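Local coordinates for BH2358 protein (Bacillus halodurans C-125, PDB 2RBD) that is of unknown function but is a putative spore coat protein, built as a four-helix bundle and belonging to a family grouped with the ferritins, at residues Thr24-Asn29 and Gly76-Pro81; Asn34-Phe39 and Asn50-Ala55; Gln60-Gln65 and Met139-Phe144; Glu102-Ile107 and Gly146-Leu151. All blocks are in the same frame, centred on the assembly; numbering follows the deposited sequence. Where two conformers were deposited one is given.

Contact 1. Residues Thr24-Asn29 and Gly76-Pro81; sequences TYLSTN and GLPPAP
Pro79 O accepts a hydrogen bond from a water 2.6 Å away, and the same water lies 2.9 Å from Ser27 OG, so one bridging molecule ties the loop 76-81 to the helix segment 24-29. Ser27 was deposited in two conformers, so this half of the bridge is less certain. The loop is the extended connection after the first helical hairpin of a four-helix bundle, and here it runs over the outside of helix 16-42. Proline suits such a stretch, because its ring fixes phi and offers a compact apolar surface without needing an N-H partner. Pro78 settles between two neighbouring side chains of the helix. Its CD meets Leu26 CD2 at 3.6 Å, with the two side chains crossing at about a right angle, while its CB rests 3.8 Å from Ser27 CB. Leu26 sends CG anti to its backbone N (chi1 175°), which directs the branched end at the proline, with CD2 also 4.1 Å from Leu77 CD2. Replacing Leu26 by an alanine would probably open a gap beside Pro78 CD and cost Leu77 CD2 its apolar neighbour on helix 16-42. Within the helix, Thr24 O takes two bonds from Thr28, one from N and one from OG1 at 2.9 Å, which reach it from opposite faces of the carbonyl plane.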
loop_
_atom_site.group_PDB
_atom_site.type_symbol
_atom_site.label_atom_id
_atom_site.label_comp_id
_atom_site.label_asym_id
_atom_site.label_seq_id
_atom_site.Cartn_x
_atom_site.Cartn_y
_atom_site.Cartn_z
ATOM N N THR A 24 -14.607 -4.856 -5.450
ATOM C CA THR A 24 -13.609 -4.141 -6.192
ATOM C C THR A 24 -12.582 -5.085 -6.879
ATOM O O THR A 24 -12.181 -4.876 -8.029
ATOM C CB THR A 24 -12.926 -3.123 -5.274
ATOM O OG1 THR A 24 -13.870 -2.124 -4.875
ATOM C CG2 THR A 24 -11.787 -2.423 -5.995
ATOM N N TYR A 25 -12.152 -6.117 -6.175
ATOM C CA TYR A 25 -11.233 -7.099 -6.724
ATOM C C TYR A 25 -11.825 -7.801 -7.953
ATOM O O TYR A 25 -11.194 -8.031 -8.982
ATOM C CB TYR A 25 -10.841 -8.093 -5.613
ATOM C CG TYR A 25 -9.708 -9.032 -5.959
ATOM C CD1 TYR A 25 -9.944 -10.201 -6.664
ATOM C CD2 TYR A 25 -8.379 -8.754 -5.576
ATOM C CE1 TYR A 25 -8.922 -11.076 -6.930
ATOM C CE2 TYR A 25 -7.364 -9.627 -5.872
ATOM C CZ TYR A 25 -7.623 -10.773 -6.571
ATOM O OH TYR A 25 -6.636 -11.707 -6.860
ATOM N N LEU A 26 -13.068 -8.220 -7.830
ATOM C CA LEU A 26 -13.794 -8.829 -8.948
ATOM C C LEU A 26 -13.905 -7.855 -10.138
ATOM O O LEU A 26 -13.678 -8.232 -11.268
ATOM C CB LEU A 26 -15.185 -9.251 -8.448
ATOM C CG LEU A 26 -16.160 -9.805 -9.483
ATOM C CD1 LEU A 26 -15.559 -10.981 -10.287
ATOM C CD2 LEU A 26 -17.503 -10.200 -8.808
ATOM N N SER A 27 -14.269 -6.603 -9.873
ATOM C CA SER A 27 -14.308 -5.610 -10.930
ATOM C C SER A 27 -12.929 -5.413 -11.590
ATOM O O SER A 27 -12.840 -5.307 -12.818
ATOM C CB SER A 27 -14.901 -4.287 -10.405
ATOM O OG SER A 27 -15.247 -3.419 -11.476
ATOM N N THR A 28 -11.872 -5.345 -10.780
ATOM C CA THR A 28 -10.497 -5.247 -11.292
ATOM C C THR A 28 -10.189 -6.432 -12.224
ATOM O O THR A 28 -9.703 -6.232 -13.352
ATOM C CB THR A 28 -9.504 -5.094 -10.156
ATOM O OG1 THR A 28 -9.854 -3.905 -9.425
ATOM C CG2 THR A 28 -8.074 -4.941 -10.733
ATOM N N ASN A 29 -10.513 -7.640 -11.774
ATOM C CA ASN A 29 -10.333 -8.826 -12.605
ATOM C C ASN A 29 -11.112 -8.697 -13.928
ATOM O O ASN A 29 -10.583 -9.040 -14.984
ATOM C CB ASN A 29 -10.746 -10.114 -11.897
ATOM C CG ASN A 29 -9.655 -10.699 -11.003
ATOM O OD1 ASN A 29 -8.582 -10.110 -10.863
ATOM N ND2 ASN A 29 -9.930 -11.859 -10.402
ATOM N N GLY A 76 -24.746 -7.114 -5.206
ATOM C CA GLY A 76 -24.749 -6.981 -6.646
ATOM C C GLY A 76 -23.377 -7.107 -7.247
ATOM O O GLY A 76 -22.408 -6.585 -6.714
ATOM N N LEU A 77 -23.314 -7.775 -8.379
ATOM C CA LEU A 77 -22.047 -7.996 -9.085
ATOM C C LEU A 77 -21.741 -6.845 -10.002
ATOM O O LEU A 77 -22.644 -6.214 -10.536
ATOM C CB LEU A 77 -22.073 -9.313 -9.890
ATOM C CG LEU A 77 -22.318 -10.616 -9.127
ATOM C CD1 LEU A 77 -22.126 -11.858 -10.007
ATOM C CD2 LEU A 77 -21.434 -10.707 -7.884
ATOM N N PRO A 78 -20.451 -6.545 -10.188
ATOM C CA PRO A 78 -20.087 -5.491 -11.122
ATOM C C PRO A 78 -20.223 -5.975 -12.571
ATOM O O PRO A 78 -19.964 -7.120 -12.861
ATOM C CB PRO A 78 -18.599 -5.225 -10.799
ATOM C CG PRO A 78 -18.116 -6.477 -10.261
ATOM C CD PRO A 78 -19.271 -7.180 -9.574
ATOM N N PRO A 79 -20.602 -5.109 -13.480
ATOM C CA PRO A 79 -20.719 -5.510 -14.877
ATOM C C PRO A 79 -19.344 -5.681 -15.498
ATOM O O PRO A 79 -18.499 -4.818 -15.323
ATOM C CB PRO A 79 -21.465 -4.348 -15.506
ATOM C CG PRO A 79 -21.111 -3.188 -14.628
ATOM C CD PRO A 79 -21.007 -3.719 -13.245
ATOM N N ALA A 80 -19.167 -6.767 -16.230
ATOM C CA ALA A 80 -17.928 -7.092 -16.911
ATOM C C ALA A 80 -17.971 -6.769 -18.398
ATOM O O ALA A 80 -18.982 -7.000 -19.065
ATOM C CB ALA A 80 -17.659 -8.551 -16.752
ATOM N N PRO A 81 -16.876 -6.232 -18.949
ATOM C CA PRO A 81 -16.822 -6.132 -20.412
ATOM C C PRO A 81 -16.903 -7.483 -21.090
ATOM O O PRO A 81 -16.505 -8.491 -20.514
ATOM C CB PRO A 81 -15.460 -5.519 -20.664
ATOM C CG PRO A 81 -15.128 -4.825 -19.427
ATOM C CD PRO A 81 -15.705 -5.639 -18.308
HETATM O O HOH W 1 -16.476 -5.006 -13.629
#

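Contact 2. Residues Asn34-Phe39 and Asn50-Ala55; sequences NGYRSF and NLIDEA
The Tyr36 ring turns an edge to Ala55, whose CB lies near the ring plane and 4.0 Å from CE2, while Ile52 CG2 approaches the same ring obliquely. The Phe39 ring has Gly35 O of its own helix over one face, 3.5 Å above the plane and offset toward the rim; across the contact its CB, not the ring, meets Ile52 CD1 at 4.1 Å. Ile52 thus reaches two residues one turn apart on the opposing helix, one with each branch. With CG2 anti to the backbone N and CG1 anti to the carbonyl carbon (chi1 -60°), CG2 presses on Tyr36, 3.6 Å from CB and 3.5 Å from the carbonyl O, while the extended CG1 arm carries CD1 on to Phe39. A branched side chain suits this place for that reason, and the small Ala55 lets the broad tyrosine ring lie close to helix 46-72. The phenol reaches past the pair to Asp110 on helix 100-124, where OH is hydrogen-bonded. The short axes pass 9.7 Å apart at 159°, the nearly antiparallel packing of a helical hairpin, here the first hairpin of the four-helix bundle.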
loop_
_atom_site.group_PDB
_atom_site.type_symbol
_atom_site.label_atom_id
_atom_site.label_comp_id
_atom_site.label_asym_id
_atom_site.label_seq_id
_atom_site.Cartn_x
_atom_site.Cartn_y
_atom_site.Cartn_z
ATOM N N ASN A 34 -10.555 -8.191 -19.801
ATOM C CA ASN A 34 -10.841 -7.487 -21.039
ATOM C C ASN A 34 -9.575 -6.925 -21.674
ATOM O O ASN A 34 -9.342 -7.109 -22.859
ATOM C CB ASN A 34 -11.858 -6.382 -20.751
ATOM C CG ASN A 34 -12.109 -5.496 -21.962
ATOM O OD1 ASN A 34 -12.467 -5.985 -22.992
ATOM N ND2 ASN A 34 -11.911 -4.210 -21.822
ATOM N N GLY A 35 -8.738 -6.262 -20.887
ATOM C CA GLY A 35 -7.476 -5.720 -21.419
ATOM C C GLY A 35 -6.526 -6.779 -21.924
ATOM O O GLY A 35 -5.908 -6.614 -22.968
ATOM N N TYR A 36 -6.425 -7.875 -21.190
ATOM C CA TYR A 36 -5.540 -8.949 -21.580
ATOM C C TYR A 36 -6.064 -9.673 -22.839
ATOM O O TYR A 36 -5.286 -10.118 -23.645
ATOM C CB TYR A 36 -5.341 -9.955 -20.446
ATOM C CG TYR A 36 -4.537 -9.461 -19.278
ATOM C CD1 TYR A 36 -4.260 -8.117 -19.081
ATOM C CD2 TYR A 36 -4.163 -10.342 -18.293
ATOM C CE1 TYR A 36 -3.530 -7.685 -17.952
ATOM C CE2 TYR A 36 -3.440 -9.914 -17.175
ATOM C CZ TYR A 36 -3.145 -8.611 -17.015
ATOM O OH TYR A 36 -2.456 -8.220 -15.880
ATOM N N ARG A 37 -7.380 -9.806 -22.980
ATOM C CA ARG A 37 -7.932 -10.332 -24.228
ATOM C C ARG A 37 -7.562 -9.428 -25.411
ATOM O O ARG A 37 -7.272 -9.902 -26.520
ATOM C CB ARG A 37 -9.427 -10.507 -24.066
ATOM C CG ARG A 37 -9.775 -11.754 -23.266
ATOM C CD ARG A 37 -11.264 -11.794 -22.990
ATOM N NE ARG A 37 -11.685 -13.125 -22.559
ATOM C CZ ARG A 37 -12.892 -13.370 -22.065
ATOM N NH1 ARG A 37 -13.751 -12.404 -21.818
ATOM N NH2 ARG A 37 -13.243 -14.606 -21.792
ATOM N N SER A 38 -7.511 -8.119 -25.167
ATOM C CA SER A 38 -7.022 -7.221 -26.224
ATOM C C SER A 38 -5.529 -7.452 -26.443
ATOM O O SER A 38 -5.093 -7.647 -27.575
ATOM C CB SER A 38 -7.276 -5.770 -25.881
ATOM O OG SER A 38 -6.863 -4.948 -26.956
ATOM N N PHE A 39 -4.749 -7.554 -25.358
ATOM C CA PHE A 39 -3.315 -7.835 -25.488
ATOM C C PHE A 39 -3.008 -9.116 -26.262
ATOM O O PHE A 39 -2.039 -9.149 -26.986
ATOM C CB PHE A 39 -2.655 -7.911 -24.129
ATOM C CG PHE A 39 -2.450 -6.579 -23.435
ATOM C CD1 PHE A 39 -2.445 -5.360 -24.103
ATOM C CD2 PHE A 39 -2.176 -6.582 -22.089
ATOM C CE1 PHE A 39 -2.214 -4.163 -23.406
ATOM C CE2 PHE A 39 -1.954 -5.404 -21.386
ATOM C CZ PHE A 39 -1.989 -4.201 -22.053
ATOM N N ASN A 50 0.989 -17.329 -24.242
ATOM C CA ASN A 50 0.595 -18.417 -23.394
ATOM C C ASN A 50 0.368 -17.972 -21.960
ATOM O O ASN A 50 -0.537 -18.439 -21.288
ATOM C CB ASN A 50 1.657 -19.511 -23.383
ATOM C CG ASN A 50 1.630 -20.378 -24.643
ATOM O OD1 ASN A 50 0.623 -20.488 -25.332
ATOM N ND2 ASN A 50 2.768 -21.005 -24.925
ATOM N N LEU A 51 1.224 -17.090 -21.478
ATOM C CA LEU A 51 1.100 -16.589 -20.111
ATOM C C LEU A 51 -0.105 -15.656 -19.947
ATOM O O LEU A 51 -0.757 -15.660 -18.901
ATOM C CB LEU A 51 2.394 -15.921 -19.663
ATOM C CG LEU A 51 3.502 -16.902 -19.233
ATOM C CD1 LEU A 51 4.899 -16.241 -19.165
ATOM C CD2 LEU A 51 3.149 -17.561 -17.882
ATOM N N ILE A 52 -0.437 -14.880 -20.982
ATOM C CA ILE A 52 -1.627 -14.021 -20.930
ATOM C C ILE A 52 -2.842 -14.917 -20.836
ATOM O O ILE A 52 -3.745 -14.675 -20.032
ATOM C CB ILE A 52 -1.754 -13.096 -22.165
ATOM C CG1 ILE A 52 -0.570 -12.150 -22.343
ATOM C CG2 ILE A 52 -3.111 -12.331 -22.084
ATOM C CD1 ILE A 52 -0.582 -11.416 -23.680
ATOM N N ASP A 53 -2.872 -15.975 -21.661
ATOM C CA ASP A 53 -3.981 -16.916 -21.592
ATOM C C ASP A 53 -4.085 -17.549 -20.202
ATOM O O ASP A 53 -5.168 -17.717 -19.651
ATOM C CB ASP A 53 -3.795 -18.034 -22.622
ATOM C CG ASP A 53 -4.319 -17.686 -24.007
ATOM O OD1 ASP A 53 -5.211 -16.817 -24.139
ATOM O OD2 ASP A 53 -3.854 -18.333 -24.985
ATOM N N GLU A 54 -2.968 -17.878 -19.606
ATOM C CA GLU A 54 -2.974 -18.444 -18.272
ATOM C C GLU A 54 -3.508 -17.448 -17.246
ATOM O O GLU A 54 -4.258 -17.819 -16.353
ATOM C CB GLU A 54 -1.572 -18.860 -17.897
ATOM C CG GLU A 54 -1.514 -19.464 -16.500
ATOM C CD GLU A 54 -0.157 -19.961 -16.063
ATOM O OE1 GLU A 54 0.743 -20.048 -16.944
ATOM O OE2 GLU A 54 -0.058 -20.258 -14.823
ATOM N N ALA A 55 -3.087 -16.201 -17.361
ATOM C CA ALA A 55 -3.590 -15.173 -16.474
ATOM C C ALA A 55 -5.099 -14.997 -16.563
ATOM O O ALA A 55 -5.759 -14.857 -15.527
ATOM C CB ALA A 55 -2.892 -13.844 -16.726
#

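Contact 3. Residues Gln60-Gln65 and Met139-Phe144; sequences QDENHQ and MAKVQF. With PG4 (tetraethylene glycol), chain C.
This is a polar contact inside the four-helix bundle, where side chains and a bound tetraethylene glycol bridge helix 46-72 and helix 128-155; the nearest CA atoms, of Glu62 and Ala140, are 10.2 Å apart. Lys141 NZ stands 3.5 Å from Glu62 OE2, a salt bridge whose hydrogen bond is weak. The ammonium is held chiefly by the glycol, which curls round it like an open crown ether: O2, O3, O4 and O5 all accept from NZ, O5 at 2.8 Å. Bends at chi3 (-78°) and chi4 (-59°) fold the lysine into this ring of oxygens. Glu62 OE2 also meets glycol O5, at a doubtfully short 2.5 Å, whereas OE1 is hydrogen-bonded to Tyr25 OH and Asn29 ND2. A methionine in place of Lys141 would probably leave the Glu62 carboxylate without this opposite charge and the ether oxygens without this donor. Phe144 CD2 packs 3.6 Å from glycol C6. The glycol, probably from the crystallisation liquor, fills a pocket of polar and apolar walls, probably comparable to the central region where many ferritin-like proteins hold metal.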
loop_
_atom_site.group_PDB
_atom_site.type_symbol
_atom_site.label_atom_id
_atom_site.label_comp_id
_atom_site.label_asym_id
_atom_site.label_seq_id
_atom_site.Cartn_x
_atom_site.Cartn_y
_atom_site.Cartn_z
ATOM N N GLN A 60 -10.415 -15.856 -14.203
ATOM C CA GLN A 60 -11.738 -16.437 -14.340
ATOM C C GLN A 60 -12.019 -17.411 -13.206
ATOM O O GLN A 60 -13.138 -17.461 -12.690
ATOM C CB GLN A 60 -11.860 -17.117 -15.693
ATOM C CG GLN A 60 -12.024 -16.095 -16.811
ATOM C CD GLN A 60 -11.967 -16.697 -18.191
ATOM O OE1 GLN A 60 -11.323 -17.720 -18.420
ATOM N NE2 GLN A 60 -12.602 -16.033 -19.122
ATOM N N ASP A 61 -11.024 -18.159 -12.783
ATOM C CA ASP A 61 -11.200 -19.091 -11.639
ATOM C C ASP A 61 -11.435 -18.341 -10.344
ATOM O O ASP A 61 -12.297 -18.730 -9.525
ATOM C CB ASP A 61 -9.974 -19.997 -11.416
ATOM C CG ASP A 61 -9.733 -20.978 -12.541
ATOM O OD1 ASP A 61 -10.639 -21.214 -13.355
ATOM O OD2 ASP A 61 -8.616 -21.546 -12.589
ATOM N N GLU A 62 -10.653 -17.287 -10.116
ATOM C CA GLU A 62 -10.866 -16.415 -8.969
ATOM C C GLU A 62 -12.292 -15.852 -9.005
ATOM O O GLU A 62 -13.013 -15.853 -7.994
ATOM C CB GLU A 62 -9.859 -15.290 -8.935
ATOM C CG GLU A 62 -8.442 -15.740 -8.665
ATOM C CD GLU A 62 -7.496 -14.573 -8.530
ATOM O OE1 GLU A 62 -7.855 -13.426 -8.831
ATOM O OE2 GLU A 62 -6.331 -14.816 -8.167
ATOM N N ASN A 63 -12.674 -15.375 -10.175
ATOM C CA ASN A 63 -14.014 -14.794 -10.350
ATOM C C ASN A 63 -15.143 -15.756 -10.008
ATOM O O ASN A 63 -16.126 -15.353 -9.422
ATOM C CB ASN A 63 -14.167 -14.228 -11.762
ATOM C CG ASN A 63 -13.420 -12.929 -11.963
ATOM O OD1 ASN A 63 -12.776 -12.432 -11.052
ATOM N ND2 ASN A 63 -13.609 -12.314 -13.139
ATOM N N HIS A 64 -14.995 -17.011 -10.353
ATOM C CA HIS A 64 -16.031 -17.993 -10.010
ATOM C C HIS A 64 -16.267 -18.049 -8.496
ATOM O O HIS A 64 -17.417 -18.061 -8.011
ATOM C CB HIS A 64 -15.605 -19.351 -10.541
ATOM C CG HIS A 64 -16.716 -20.326 -10.626
ATOM N ND1 HIS A 64 -16.969 -21.249 -9.635
ATOM C CD2 HIS A 64 -17.649 -20.531 -11.587
ATOM C CE1 HIS A 64 -18.013 -21.982 -9.981
ATOM N NE2 HIS A 64 -18.444 -21.565 -11.160
ATOM N N GLN A 65 -15.185 -18.034 -7.734
ATOM C CA GLN A 65 -15.295 -18.039 -6.301
ATOM C C GLN A 65 -15.856 -16.721 -5.731
ATOM O O GLN A 65 -16.666 -16.733 -4.783
ATOM C CB GLN A 65 -13.924 -18.300 -5.700
ATOM C CG GLN A 65 -13.421 -19.659 -6.001
ATOM C CD GLN A 65 -12.051 -19.871 -5.403
ATOM O OE1 GLN A 65 -11.860 -19.700 -4.185
ATOM N NE2 GLN A 65 -11.068 -20.186 -6.272
HETATM N N MSE A 139 -1.080 -17.162 -2.978
HETATM C CA MSE A 139 -0.123 -18.243 -3.270
HETATM C C MSE A 139 0.002 -18.519 -4.767
HETATM O O MSE A 139 1.090 -18.703 -5.311
HETATM C CB MSE A 139 -0.522 -19.501 -2.509
HETATM C CG MSE A 139 -0.369 -19.358 -1.058
HETATM SE SE MSE A 139 -1.232 -20.869 -0.109
HETATM C CE MSE A 139 -0.009 -22.231 -0.565
ATOM N N ALA A 140 -1.120 -18.543 -5.472
ATOM C CA ALA A 140 -1.117 -18.755 -6.901
ATOM C C ALA A 140 -0.463 -17.593 -7.636
ATOM O O ALA A 140 0.266 -17.804 -8.586
ATOM C CB ALA A 140 -2.551 -18.956 -7.425
ATOM N N LYS A 141 -0.729 -16.367 -7.191
ATOM C CA LYS A 141 -0.230 -15.191 -7.830
ATOM C C LYS A 141 1.288 -15.030 -7.653
ATOM O O LYS A 141 1.972 -14.537 -8.518
ATOM C CB LYS A 141 -1.013 -13.961 -7.304
ATOM C CG LYS A 141 -1.178 -12.864 -8.260
ATOM C CD LYS A 141 -2.136 -11.787 -7.731
ATOM C CE LYS A 141 -3.599 -12.142 -7.834
ATOM N NZ LYS A 141 -4.064 -12.426 -9.238
ATOM N N VAL A 142 1.819 -15.476 -6.520
ATOM C CA VAL A 142 3.252 -15.482 -6.334
ATOM C C VAL A 142 3.881 -16.357 -7.423
ATOM O O VAL A 142 4.919 -15.979 -8.029
ATOM C CB VAL A 142 3.632 -15.982 -4.942
ATOM C CG1 VAL A 142 5.132 -16.326 -4.889
ATOM C CG2 VAL A 142 3.250 -14.967 -3.849
ATOM N N GLN A 143 3.305 -17.541 -7.668
ATOM C CA GLN A 143 3.870 -18.414 -8.687
ATOM C C GLN A 143 3.790 -17.809 -10.081
ATOM O O GLN A 143 4.762 -17.845 -10.831
ATOM C CB GLN A 143 3.268 -19.813 -8.655
ATOM C CG GLN A 143 3.547 -20.547 -7.306
ATOM C CD GLN A 143 5.016 -20.636 -6.941
ATOM O OE1 GLN A 143 5.827 -20.995 -7.793
ATOM N NE2 GLN A 143 5.356 -20.309 -5.698
ATOM N N PHE A 144 2.660 -17.201 -10.412
ATOM C CA PHE A 144 2.482 -16.588 -11.717
ATOM C C PHE A 144 3.462 -15.428 -11.899
ATOM O O PHE A 144 4.074 -15.250 -12.944
ATOM C CB PHE A 144 1.010 -16.101 -11.922
ATOM C CG PHE A 144 0.774 -15.612 -13.310
ATOM C CD1 PHE A 144 0.569 -16.514 -14.337
ATOM C CD2 PHE A 144 0.869 -14.266 -13.625
ATOM C CE1 PHE A 144 0.461 -16.075 -15.636
ATOM C CE2 PHE A 144 0.749 -13.824 -14.916
ATOM C CZ PHE A 144 0.543 -14.752 -15.928
HETATM O O1 PG4 C . -7.808 -8.059 -9.117
HETATM C C1 PG4 C . -6.361 -8.293 -8.922
HETATM C C2 PG4 C . -5.739 -8.981 -10.132
HETATM O O2 PG4 C . -4.463 -9.570 -9.880
HETATM C C3 PG4 C . -3.532 -9.207 -10.890
HETATM C C4 PG4 C . -3.573 -10.125 -12.083
HETATM O O3 PG4 C . -3.041 -11.407 -11.717
HETATM C C5 PG4 C . -2.947 -12.237 -12.862
HETATM C C6 PG4 C . -2.544 -13.650 -12.540
HETATM O O4 PG4 C . -3.264 -14.227 -11.448
HETATM C C7 PG4 C . -2.724 -15.521 -11.145
HETATM C C8 PG4 C . -3.253 -16.180 -9.870
HETATM O O5 PG4 C . -4.065 -15.267 -9.094
#

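Contact 4. Residues Glu102-Ile107 and Gly146-Leu151; sequences EISATI and GKMLKL
Met148 and Ile107 cross at about a right angle, the selenomethionine arm reaching over the CG2 branch of the isoleucine so that CE lies 4.0 Å and SE 4.1 Å from it. Two successive bends, chi2 -59° and chi3 -53°, curl the end of Met148 toward helix 100-124 and push CE up against Ser104, where it sits 3.2 Å from OG and 3.7 Å from the backbone O. That first approach is close for a methyl carbon and an oxygen, and it marks the tightest point of the contact. A flexible, unbranched side chain suits the place, since it can fold into the groove between Ser104 and Ile107, one turn apart on their helix. Helix 100-124 and helix 128-155 form the second antiparallel hairpin of the four-helix bundle, their short axes 10.5 Å apart at 154°. The small Ser104 faces the other helix, and its hydroxyl, set anti to the backbone N, comes alongside Leu151 as well, with CD2 at 3.7 Å. Buried though it is, this hydroxyl has a polar mate: OG is hydrogen-bonded to OD1 of Asn152, which follows Leu151 on helix 128-155, so the serine joins the two helices by a bond as well as by packing. Ile107 also touches Tyr36 and Ile52 of the first hairpin, while Leu151 packs on Leu51 and on Trp157 beyond the end of its own helix.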
loop_
_atom_site.group_PDB
_atom_site.type_symbol
_atom_site.label_atom_id
_atom_site.label_comp_id
_atom_site.label_asym_id
_atom_site.label_seq_id
_atom_site.Cartn_x
_atom_site.Cartn_y
_atom_site.Cartn_z
ATOM N N GLU A 102 6.309 -4.035 -23.581
ATOM C CA GLU A 102 5.454 -3.188 -22.782
ATOM C C GLU A 102 4.198 -3.936 -22.280
ATOM O O GLU A 102 3.798 -3.691 -21.144
ATOM C CB GLU A 102 5.163 -1.890 -23.506
ATOM C CG GLU A 102 6.366 -0.934 -23.523
ATOM C CD GLU A 102 7.468 -1.342 -24.484
ATOM O OE1 GLU A 102 7.148 -1.872 -25.576
ATOM O OE2 GLU A 102 8.657 -1.114 -24.152
ATOM N N ILE A 103 3.676 -4.892 -23.025
ATOM C CA ILE A 103 2.587 -5.764 -22.570
ATOM C C ILE A 103 3.060 -6.554 -21.346
ATOM O O ILE A 103 2.384 -6.627 -20.332
ATOM C CB ILE A 103 2.153 -6.729 -23.673
ATOM C CG1 ILE A 103 1.430 -5.963 -24.792
ATOM C CG2 ILE A 103 1.190 -7.816 -23.122
ATOM C CD1 ILE A 103 1.272 -6.765 -26.091
ATOM N N SER A 104 4.243 -7.155 -21.464
ATOM C CA SER A 104 4.795 -7.937 -20.358
ATOM C C SER A 104 4.996 -7.098 -19.115
ATOM O O SER A 104 4.652 -7.535 -18.008
ATOM C CB SER A 104 6.107 -8.602 -20.772
ATOM O OG SER A 104 6.458 -9.605 -19.831
ATOM N N ALA A 105 5.552 -5.901 -19.274
ATOM C CA ALA A 105 5.741 -4.956 -18.162
ATOM C C ALA A 105 4.440 -4.644 -17.459
ATOM O O ALA A 105 4.386 -4.660 -16.237
ATOM C CB ALA A 105 6.360 -3.681 -18.663
ATOM N N THR A 106 3.406 -4.365 -18.237
ATOM C CA THR A 106 2.105 -4.077 -17.702
ATOM C C THR A 106 1.539 -5.201 -16.875
ATOM O O THR A 106 1.086 -5.007 -15.729
ATOM C CB THR A 106 1.137 -3.742 -18.845
ATOM O OG1 THR A 106 1.642 -2.593 -19.522
ATOM C CG2 THR A 106 -0.275 -3.458 -18.328
ATOM N N ILE A 107 1.574 -6.398 -17.435
ATOM C CA ILE A 107 1.063 -7.543 -16.734
ATOM C C ILE A 107 1.877 -7.801 -15.448
ATOM O O ILE A 107 1.340 -8.104 -14.398
ATOM C CB ILE A 107 1.067 -8.778 -17.647
ATOM C CG1 ILE A 107 0.104 -8.532 -18.800
ATOM C CG2 ILE A 107 0.723 -10.048 -16.806
ATOM C CD1 ILE A 107 0.070 -9.634 -19.809
ATOM N N GLY A 146 6.355 -15.188 -10.563
ATOM C CA GLY A 146 7.677 -15.767 -10.803
ATOM C C GLY A 146 7.885 -16.217 -12.258
ATOM O O GLY A 146 8.971 -16.069 -12.814
ATOM N N LYS A 147 6.832 -16.736 -12.867
ATOM C CA LYS A 147 6.826 -17.064 -14.299
ATOM C C LYS A 147 6.994 -15.840 -15.178
ATOM O O LYS A 147 7.726 -15.889 -16.165
ATOM C CB LYS A 147 5.551 -17.806 -14.680
ATOM C CG LYS A 147 5.383 -19.177 -14.117
ATOM C CD LYS A 147 3.928 -19.563 -14.447
ATOM C CE LYS A 147 3.747 -20.974 -14.799
ATOM N NZ LYS A 147 2.791 -21.075 -15.925
HETATM N N MSE A 148 6.314 -14.736 -14.851
HETATM C CA MSE A 148 6.525 -13.482 -15.566
HETATM C C MSE A 148 7.945 -12.976 -15.465
HETATM O O MSE A 148 8.494 -12.547 -16.434
HETATM C CB MSE A 148 5.517 -12.416 -15.071
HETATM C CG MSE A 148 4.063 -12.711 -15.405
HETATM SE SE MSE A 148 3.661 -12.902 -17.304
HETATM C CE MSE A 148 4.402 -11.237 -17.981
ATOM N N LEU A 149 8.545 -13.035 -14.282
ATOM C CA LEU A 149 9.916 -12.609 -14.122
ATOM C C LEU A 149 10.836 -13.466 -14.988
ATOM O O LEU A 149 11.721 -12.927 -15.650
ATOM C CB LEU A 149 10.320 -12.707 -12.661
ATOM C CG LEU A 149 11.745 -12.284 -12.283
ATOM C CD1 LEU A 149 11.970 -10.836 -12.750
ATOM C CD2 LEU A 149 11.968 -12.470 -10.774
ATOM N N LYS A 150 10.626 -14.780 -14.986
ATOM C CA LYS A 150 11.438 -15.699 -15.822
ATOM C C LYS A 150 11.330 -15.338 -17.313
ATOM O O LYS A 150 12.340 -15.262 -18.029
ATOM C CB LYS A 150 11.014 -17.137 -15.594
ATOM C CG LYS A 150 11.622 -17.744 -14.344
ATOM C CD LYS A 150 11.007 -19.076 -14.000
ATOM C CE LYS A 150 11.513 -19.588 -12.647
ATOM N NZ LYS A 150 10.877 -20.909 -12.358
ATOM N N LEU A 151 10.110 -15.072 -17.766
ATOM C CA LEU A 151 9.858 -14.619 -19.141
ATOM C C LEU A 151 10.636 -13.371 -19.469
ATOM O O LEU A 151 11.330 -13.316 -20.478
ATOM C CB LEU A 151 8.372 -14.392 -19.381
ATOM C CG LEU A 151 7.919 -13.892 -20.762
ATOM C CD1 LEU A 151 7.943 -15.042 -21.728
ATOM C CD2 LEU A 151 6.517 -13.229 -20.732
#

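In the fold
Contacts 2 and 4 each hold one helical hairpin together, at the same end of the bundle, with centres about 12 Å apart. They meet where Ile52 CG1 touches Ile107 CD1 at 3.6 Å and where Glu54 and Lys147 form a salt bridge. The centre of contact 3, with its glycol, lies about 14 Å from that of contact 2 and about 16 Å from that of contact 4, and Phe144 joins it to both. Contact 1, centred about 15 Å from contact 3, supplies Tyr25 and Asn29 to the surroundings of Glu62, and Asn29 OD1 also binds the glycol. Contacts 1 and 2, centres about 17 Å apart, touch through Pro81 CB and Asn34 CG at 3.6 Å. Contacts 1 and 4 do not touch; their centres are about 24 Å apart.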